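Local coordinates for SusD superfamily protein (Bacteroides fragilis NCTC 9343, PDB 3NQP), which probably serves as an outer-membrane sugar-binding protein of the SusD family, taking part in glycan capture at the cell surface, at residues A[96-101]-A[118-123]. Residues are numbered along the deposited sequence; the frame is centred on the assembly and turned at random.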
loop_
_atom_site.group_PDB
_atom_site.type_symbol
_atom_site.label_atom_id
_atom_site.label_comp_id
_atom_site.label_asym_id
_atom_site.label_seq_id
_atom_site.Cartn_x
_atom_site.Cartn_y
_atom_site.Cartn_z
ATOM N N ASN A 96 4.843 -16.877 15.386
ATOM C CA ASN A 96 4.284 -17.870 16.318
ATOM C C ASN A 96 5.351 -18.317 17.307
ATOM O O ASN A 96 5.112 -18.390 18.503
ATOM C CB ASN A 96 3.704 -19.055 15.536
ATOM C CG ASN A 96 2.609 -18.641 14.555
ATOM O OD1 ASN A 96 2.039 -17.575 14.686
ATOM N ND2 ASN A 96 2.306 -19.503 13.578
ATOM N N LEU A 97 6.549 -18.584 16.796
ATOM C CA LEU A 97 7.637 -19.039 17.641
ATOM C C LEU A 97 7.999 -17.964 18.665
ATOM O O LEU A 97 8.219 -18.254 19.819
ATOM C CB LEU A 97 8.861 -19.376 16.772
ATOM C CG LEU A 97 10.060 -20.040 17.464
ATOM C CD1 LEU A 97 9.608 -21.328 18.151
ATOM C CD2 LEU A 97 11.182 -20.331 16.458
ATOM N N PHE A 98 8.082 -16.709 18.237
ATOM C CA PHE A 98 8.376 -15.650 19.189
ATOM C C PHE A 98 7.335 -15.604 20.306
ATOM O O PHE A 98 7.682 -15.446 21.486
ATOM C CB PHE A 98 8.468 -14.308 18.514
ATOM C CG PHE A 98 8.947 -13.200 19.425
ATOM C CD1 PHE A 98 10.298 -12.867 19.503
ATOM C CD2 PHE A 98 8.049 -12.460 20.171
ATOM C CE1 PHE A 98 10.727 -11.816 20.322
ATOM C CE2 PHE A 98 8.488 -11.427 21.009
ATOM C CZ PHE A 98 9.843 -11.133 21.093
ATOM N N ILE A 99 6.064 -15.723 19.940
ATOM C CA ILE A 99 4.993 -15.618 20.915
ATOM C C ILE A 99 5.083 -16.771 21.918
ATOM O O ILE A 99 5.070 -16.544 23.131
ATOM C CB ILE A 99 3.605 -15.598 20.258
ATOM C CG1 ILE A 99 3.397 -14.272 19.506
ATOM C CG2 ILE A 99 2.537 -15.805 21.283
ATOM C CD1 ILE A 99 2.074 -14.239 18.670
ATOM N N ALA A 100 5.204 -17.988 21.395
ATOM C CA ALA A 100 5.408 -19.192 22.229
ATOM C C ALA A 100 6.603 -19.016 23.194
ATOM O O ALA A 100 6.492 -19.277 24.380
ATOM C CB ALA A 100 5.609 -20.442 21.318
ATOM N N ARG A 101 7.733 -18.534 22.710
ATOM C CA ARG A 101 8.909 -18.418 23.597
ATOM C C ARG A 101 8.884 -17.293 24.613
ATOM O O ARG A 101 9.480 -17.408 25.690
ATOM C CB ARG A 101 10.185 -18.276 22.788
ATOM C CG ARG A 101 10.571 -19.552 22.044
ATOM C CD ARG A 101 12.043 -19.463 21.631
ATOM N NE ARG A 101 12.341 -20.133 20.370
ATOM C CZ ARG A 101 13.567 -20.455 19.951
ATOM N NH1 ARG A 101 14.642 -20.190 20.698
ATOM N NH2 ARG A 101 13.721 -21.070 18.778
ATOM N N GLY A 118 3.036 -6.842 21.732
ATOM C CA GLY A 118 2.175 -5.956 20.980
ATOM C C GLY A 118 2.604 -5.916 19.526
ATOM O O GLY A 118 1.776 -5.949 18.609
ATOM N N GLU A 119 3.905 -5.873 19.298
ATOM C CA GLU A 119 4.405 -5.737 17.926
ATOM C C GLU A 119 4.088 -7.030 17.171
ATOM O O GLU A 119 3.598 -6.980 16.037
ATOM C CB GLU A 119 5.902 -5.448 17.879
ATOM C CG GLU A 119 6.274 -4.058 18.359
ATOM C CD GLU A 119 7.743 -3.733 18.201
ATOM O OE1 GLU A 119 8.558 -4.541 18.629
ATOM O OE2 GLU A 119 8.098 -2.639 17.667
ATOM N N VAL A 120 4.333 -8.178 17.810
ATOM C CA VAL A 120 4.316 -9.434 17.096
ATOM C C VAL A 120 2.871 -9.880 16.825
ATOM O O VAL A 120 2.590 -10.381 15.763
ATOM C CB VAL A 120 5.166 -10.513 17.803
ATOM C CG1 VAL A 120 4.924 -11.858 17.199
ATOM C CG2 VAL A 120 6.677 -10.108 17.720
ATOM N N TYR A 121 1.946 -9.641 17.752
ATOM C CA TYR A 121 0.522 -9.888 17.459
ATOM C C TYR A 121 -0.020 -8.947 16.407
ATOM O O TYR A 121 -0.805 -9.359 15.555
ATOM C CB TYR A 121 -0.314 -9.774 18.711
ATOM C CG TYR A 121 -0.288 -10.989 19.610
ATOM C CD1 TYR A 121 -1.168 -12.061 19.381
ATOM C CD2 TYR A 121 0.545 -11.062 20.717
ATOM C CE1 TYR A 121 -1.205 -13.161 20.215
ATOM C CE2 TYR A 121 0.527 -12.200 21.552
ATOM C CZ TYR A 121 -0.371 -13.224 21.295
ATOM O OH TYR A 121 -0.437 -14.322 22.103
ATOM N N GLY A 122 0.416 -7.686 16.434
ATOM C CA GLY A 122 0.067 -6.750 15.385
ATOM C C GLY A 122 0.508 -7.213 14.004
ATOM O O GLY A 122 -0.221 -7.072 13.014
ATOM N N LEU A 123 1.736 -7.693 13.916
ATOM C CA LEU A 123 2.303 -8.125 12.656
ATOM C C LEU A 123 1.688 -9.417 12.177
ATOM O O LEU A 123 1.572 -9.637 10.959
ATOM C CB LEU A 123 3.820 -8.280 12.781
ATOM C CG LEU A 123 4.612 -6.975 12.864
ATOM C CD1 LEU A 123 6.133 -7.285 13.080
ATOM C CD2 LEU A 123 4.422 -6.054 11.654
#
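The carbonyl oxygen of G118 is held twice, by the backbone N of G122 at 3.1 Å and by the hydroxyl of S177, a residue that also touches Y121, the aromatic partner of I99 across the contact. The CD1 methyl of I99 sits over the middle of the Y121 ring, 3.7 Å from the centroid and only 9° off the normal, a CH-pi contact made squarely to one face. I99 has CG1 anti to its carbonyl carbon (chi1 -70°) and is extended beyond CG1, which carries CD1 out to the ring centre; the CG2 branch of I99 lies beside the phenol oxygen, 3.4 Å from Y121 OH. The two side chains cross at about a right angle. Helices 89-102 and 110-135, consecutive in the chain, form an antiparallel helical hairpin, with local axes 9.9 Å apart and running at 146°, consistent with the TPR-like helical architecture of SusD proteins. V120 divides its two methyls between I99 and F98: CG1 lies 3.7 Å from I99 CG1, whereas CG2 approaches the F98 ring obliquely, 3.7 Å from F98 CD2. Beyond the pair, helix 21-37 contributes Y27 against F98 and I28 against V120, and helix 163-181 packs on Y121 through D173, K176 and S177. A polar tie between helices 89-102 and 110-135 comes from N96, whose OD1 accepts a hydrogen bond from R124 NH1.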